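Local coordinates for protein ricin B-related lectin (Polyporus squamosus, PDB 3PHZ) that probably acts as a lectin, binding a sialylated galactose glycan in its beta-trefoil part and calcium ions at a separate site, at residues A[69-74]-A[82-87]. Residues are numbered along the deposited sequence; the frame is centred on the assembly and turned at random.
Sequences SYMDLA and TAIIGY. With GAL (beta-D-galactopyranose), chain C; SIA (N-acetyl-alpha-neuraminic acid), chain E.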
loop_
_atom_site.group_PDB
_atom_site.type_symbol
_atom_site.label_atom_id
_atom_site.label_comp_id
_atom_site.label_asym_id
_atom_site.label_seq_id
_atom_site.Cartn_x
_atom_site.Cartn_y
_atom_site.Cartn_z
ATOM N N SER A 69 -15.487 -12.312 -19.704
ATOM C CA SER A 69 -16.057 -13.314 -20.592
ATOM C C SER A 69 -15.089 -13.669 -21.720
ATOM O O SER A 69 -14.054 -13.009 -21.888
ATOM C CB SER A 69 -17.400 -12.805 -21.132
ATOM O OG SER A 69 -17.224 -11.569 -21.755
ATOM N N TYR A 70 -15.411 -14.730 -22.460
ATOM C CA TYR A 70 -14.532 -15.301 -23.446
ATOM C C TYR A 70 -15.077 -15.158 -24.834
ATOM O O TYR A 70 -16.272 -15.345 -25.082
ATOM C CB TYR A 70 -14.351 -16.826 -23.163
ATOM C CG TYR A 70 -13.548 -17.080 -21.925
ATOM C CD1 TYR A 70 -12.208 -17.479 -22.029
ATOM C CD2 TYR A 70 -14.101 -16.836 -20.655
ATOM C CE1 TYR A 70 -11.395 -17.700 -20.841
ATOM C CE2 TYR A 70 -13.333 -17.075 -19.477
ATOM C CZ TYR A 70 -11.990 -17.505 -19.603
ATOM O OH TYR A 70 -11.205 -17.709 -18.485
ATOM N N MET A 71 -14.185 -14.781 -25.737
ATOM C CA MET A 71 -14.476 -14.754 -27.143
ATOM C C MET A 71 -14.954 -16.151 -27.592
ATOM O O MET A 71 -14.249 -17.149 -27.389
ATOM C CB MET A 71 -13.235 -14.416 -27.910
ATOM C CG MET A 71 -13.515 -14.192 -29.402
ATOM S SD MET A 71 -12.100 -13.573 -30.329
ATOM C CE MET A 71 -11.942 -11.908 -29.844
ATOM N N ASP A 72 -16.118 -16.177 -28.218
ATOM C CA ASP A 72 -16.895 -17.424 -28.367
ATOM C C ASP A 72 -17.650 -17.379 -29.699
ATOM O O ASP A 72 -18.251 -16.339 -30.044
ATOM C CB ASP A 72 -17.825 -17.455 -27.138
ATOM C CG ASP A 72 -18.910 -18.538 -27.212
ATOM O OD1 ASP A 72 -19.677 -18.597 -28.231
ATOM O OD2 ASP A 72 -19.005 -19.284 -26.211
ATOM N N LEU A 73 -17.556 -18.457 -30.493
ATOM C CA LEU A 73 -18.302 -18.525 -31.754
ATOM C C LEU A 73 -19.688 -19.047 -31.412
ATOM O O LEU A 73 -19.855 -20.230 -30.992
ATOM C CB LEU A 73 -17.561 -19.464 -32.714
ATOM C CG LEU A 73 -18.152 -19.677 -34.123
ATOM C CD1 LEU A 73 -18.194 -18.372 -34.883
ATOM C CD2 LEU A 73 -17.185 -20.668 -34.791
ATOM N N ALA A 74 -20.651 -18.150 -31.558
ATOM C CA ALA A 74 -22.007 -18.294 -31.021
ATOM C C ALA A 74 -22.669 -19.608 -31.480
ATOM O O ALA A 74 -22.757 -19.916 -32.679
ATOM C CB ALA A 74 -22.862 -17.137 -31.392
ATOM N N THR A 82 -21.858 -16.141 -38.576
ATOM C CA THR A 82 -22.104 -16.458 -37.155
ATOM C C THR A 82 -21.449 -15.375 -36.265
ATOM O O THR A 82 -20.262 -15.095 -36.416
ATOM C CB THR A 82 -21.545 -17.858 -36.813
ATOM O OG1 THR A 82 -22.282 -18.835 -37.577
ATOM C CG2 THR A 82 -21.764 -18.158 -35.339
ATOM N N ALA A 83 -22.219 -14.780 -35.361
ATOM C CA ALA A 83 -21.681 -13.789 -34.428
ATOM C C ALA A 83 -20.535 -14.313 -33.559
ATOM O O ALA A 83 -20.545 -15.489 -33.117
ATOM C CB ALA A 83 -22.793 -13.259 -33.547
ATOM N N ILE A 84 -19.541 -13.439 -33.327
ATOM C CA ILE A 84 -18.514 -13.700 -32.300
ATOM C C ILE A 84 -19.020 -12.895 -31.115
ATOM O O ILE A 84 -19.275 -11.663 -31.237
ATOM C CB ILE A 84 -17.088 -13.167 -32.714
ATOM C CG1 ILE A 84 -16.613 -13.653 -34.091
ATOM C CG2 ILE A 84 -16.047 -13.485 -31.612
ATOM C CD1 ILE A 84 -16.568 -15.112 -34.222
ATOM N N ILE A 85 -19.132 -13.546 -29.965
ATOM C CA ILE A 85 -19.683 -12.956 -28.757
ATOM C C ILE A 85 -18.702 -13.086 -27.553
ATOM O O ILE A 85 -17.695 -13.791 -27.652
ATOM C CB ILE A 85 -21.073 -13.669 -28.417
ATOM C CG1 ILE A 85 -20.841 -15.163 -28.160
ATOM C CG2 ILE A 85 -22.032 -13.499 -29.620
ATOM C CD1 ILE A 85 -22.053 -15.963 -27.597
ATOM N N GLY A 86 -19.036 -12.434 -26.426
ATOM C CA GLY A 86 -18.343 -12.646 -25.164
ATOM C C GLY A 86 -19.227 -13.580 -24.341
ATOM O O GLY A 86 -20.383 -13.255 -24.059
ATOM N N TYR A 87 -18.700 -14.729 -23.944
ATOM C CA TYR A 87 -19.539 -15.693 -23.197
ATOM C C TYR A 87 -18.832 -16.256 -21.943
ATOM O O TYR A 87 -17.597 -16.347 -21.882
ATOM C CB TYR A 87 -19.937 -16.813 -24.169
ATOM C CG TYR A 87 -21.154 -17.659 -23.762
ATOM C CD1 TYR A 87 -22.450 -17.132 -23.832
ATOM C CD2 TYR A 87 -20.989 -18.935 -23.267
ATOM C CE1 TYR A 87 -23.570 -17.890 -23.468
ATOM C CE2 TYR A 87 -22.095 -19.719 -22.885
ATOM C CZ TYR A 87 -23.370 -19.185 -22.977
ATOM O OH TYR A 87 -24.473 -19.983 -22.615
HETATM C C1 GAL C . -24.240 -22.288 -26.901
HETATM C C2 GAL C . -22.720 -22.429 -26.766
HETATM C C3 GAL C . -22.006 -21.250 -26.045
HETATM C C4 GAL C . -22.441 -19.936 -26.669
HETATM C C5 GAL C . -23.968 -19.917 -26.684
HETATM C C6 GAL C . -24.560 -18.710 -27.341
HETATM O O2 GAL C . -22.383 -23.619 -26.097
HETATM O O3 GAL C . -20.596 -21.447 -26.150
HETATM O O4 GAL C . -21.990 -19.796 -28.005
HETATM O O5 GAL C . -24.468 -21.010 -27.438
HETATM O O6 GAL C . -25.951 -18.859 -27.051
HETATM C C1 SIA E . -26.758 -16.696 -25.913
HETATM C C2 SIA E . -27.409 -17.660 -26.929
HETATM C C3 SIA E . -28.886 -17.946 -26.575
HETATM C C4 SIA E . -29.962 -17.284 -27.458
HETATM C C5 SIA E . -29.514 -16.493 -28.703
HETATM C C6 SIA E . -28.006 -16.112 -28.693
HETATM C C7 SIA E . -27.488 -15.556 -30.034
HETATM C C8 SIA E . -25.997 -15.112 -29.951
HETATM C C9 SIA E . -25.528 -14.365 -31.202
HETATM C C10 SIA E . -31.218 -15.061 -29.810
HETATM C C11 SIA E . -32.156 -13.847 -29.745
HETATM N N5 SIA E . -30.430 -15.349 -28.764
HETATM O O1A SIA E . -26.007 -15.777 -26.328
HETATM O O1B SIA E . -26.958 -16.839 -24.684
HETATM O O4 SIA E . -30.876 -18.296 -27.903
HETATM O O6 SIA E . -27.178 -17.234 -28.301
HETATM O O7 SIA E . -27.613 -16.581 -31.030
HETATM O O8 SIA E . -25.707 -14.299 -28.793
HETATM O O9 SIA E . -26.178 -13.088 -31.317
HETATM O O10 SIA E . -31.173 -15.751 -30.824
#
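D72 and Y87, side by side on one face of an antiparallel hairpin, illustrate how two adjacent strands of a beta-trefoil lectin supply part of a sugar site. The CB of D72 rests against CB of Y87, 3.7 Å away, and CG lies anti to the backbone N (chi1 169°), which carries the carboxylate out to the galactose. There D72 OD1 accepts a hydrogen bond from GAL O4 at 2.6 Å, with CD1 of I85 alongside, while D72 OD2 takes GAL O3 at 2.7 Å and a second bond from Q95 NE2, which helps fix the carboxylate's rotation. G75, H76 and N94 complete the grip on the galactose. The Y87 ring, its plane turned 55° from that carboxylate, forms one wall of the site, with GAL C4 over one face, 3.6 Å above the ring plane and over its centre. Beneath them the backbone is held by paired bonds between Y70 and Y87 and a straight one from I85 N to D72 O. On the other face M71 CG presses tightly on I84 CG2 (3.4 Å). L73 and I84 touch W97 of strand 97-101, M71 packs on strand 59-64, and strand 129-133 continues the sheet beyond 82-87.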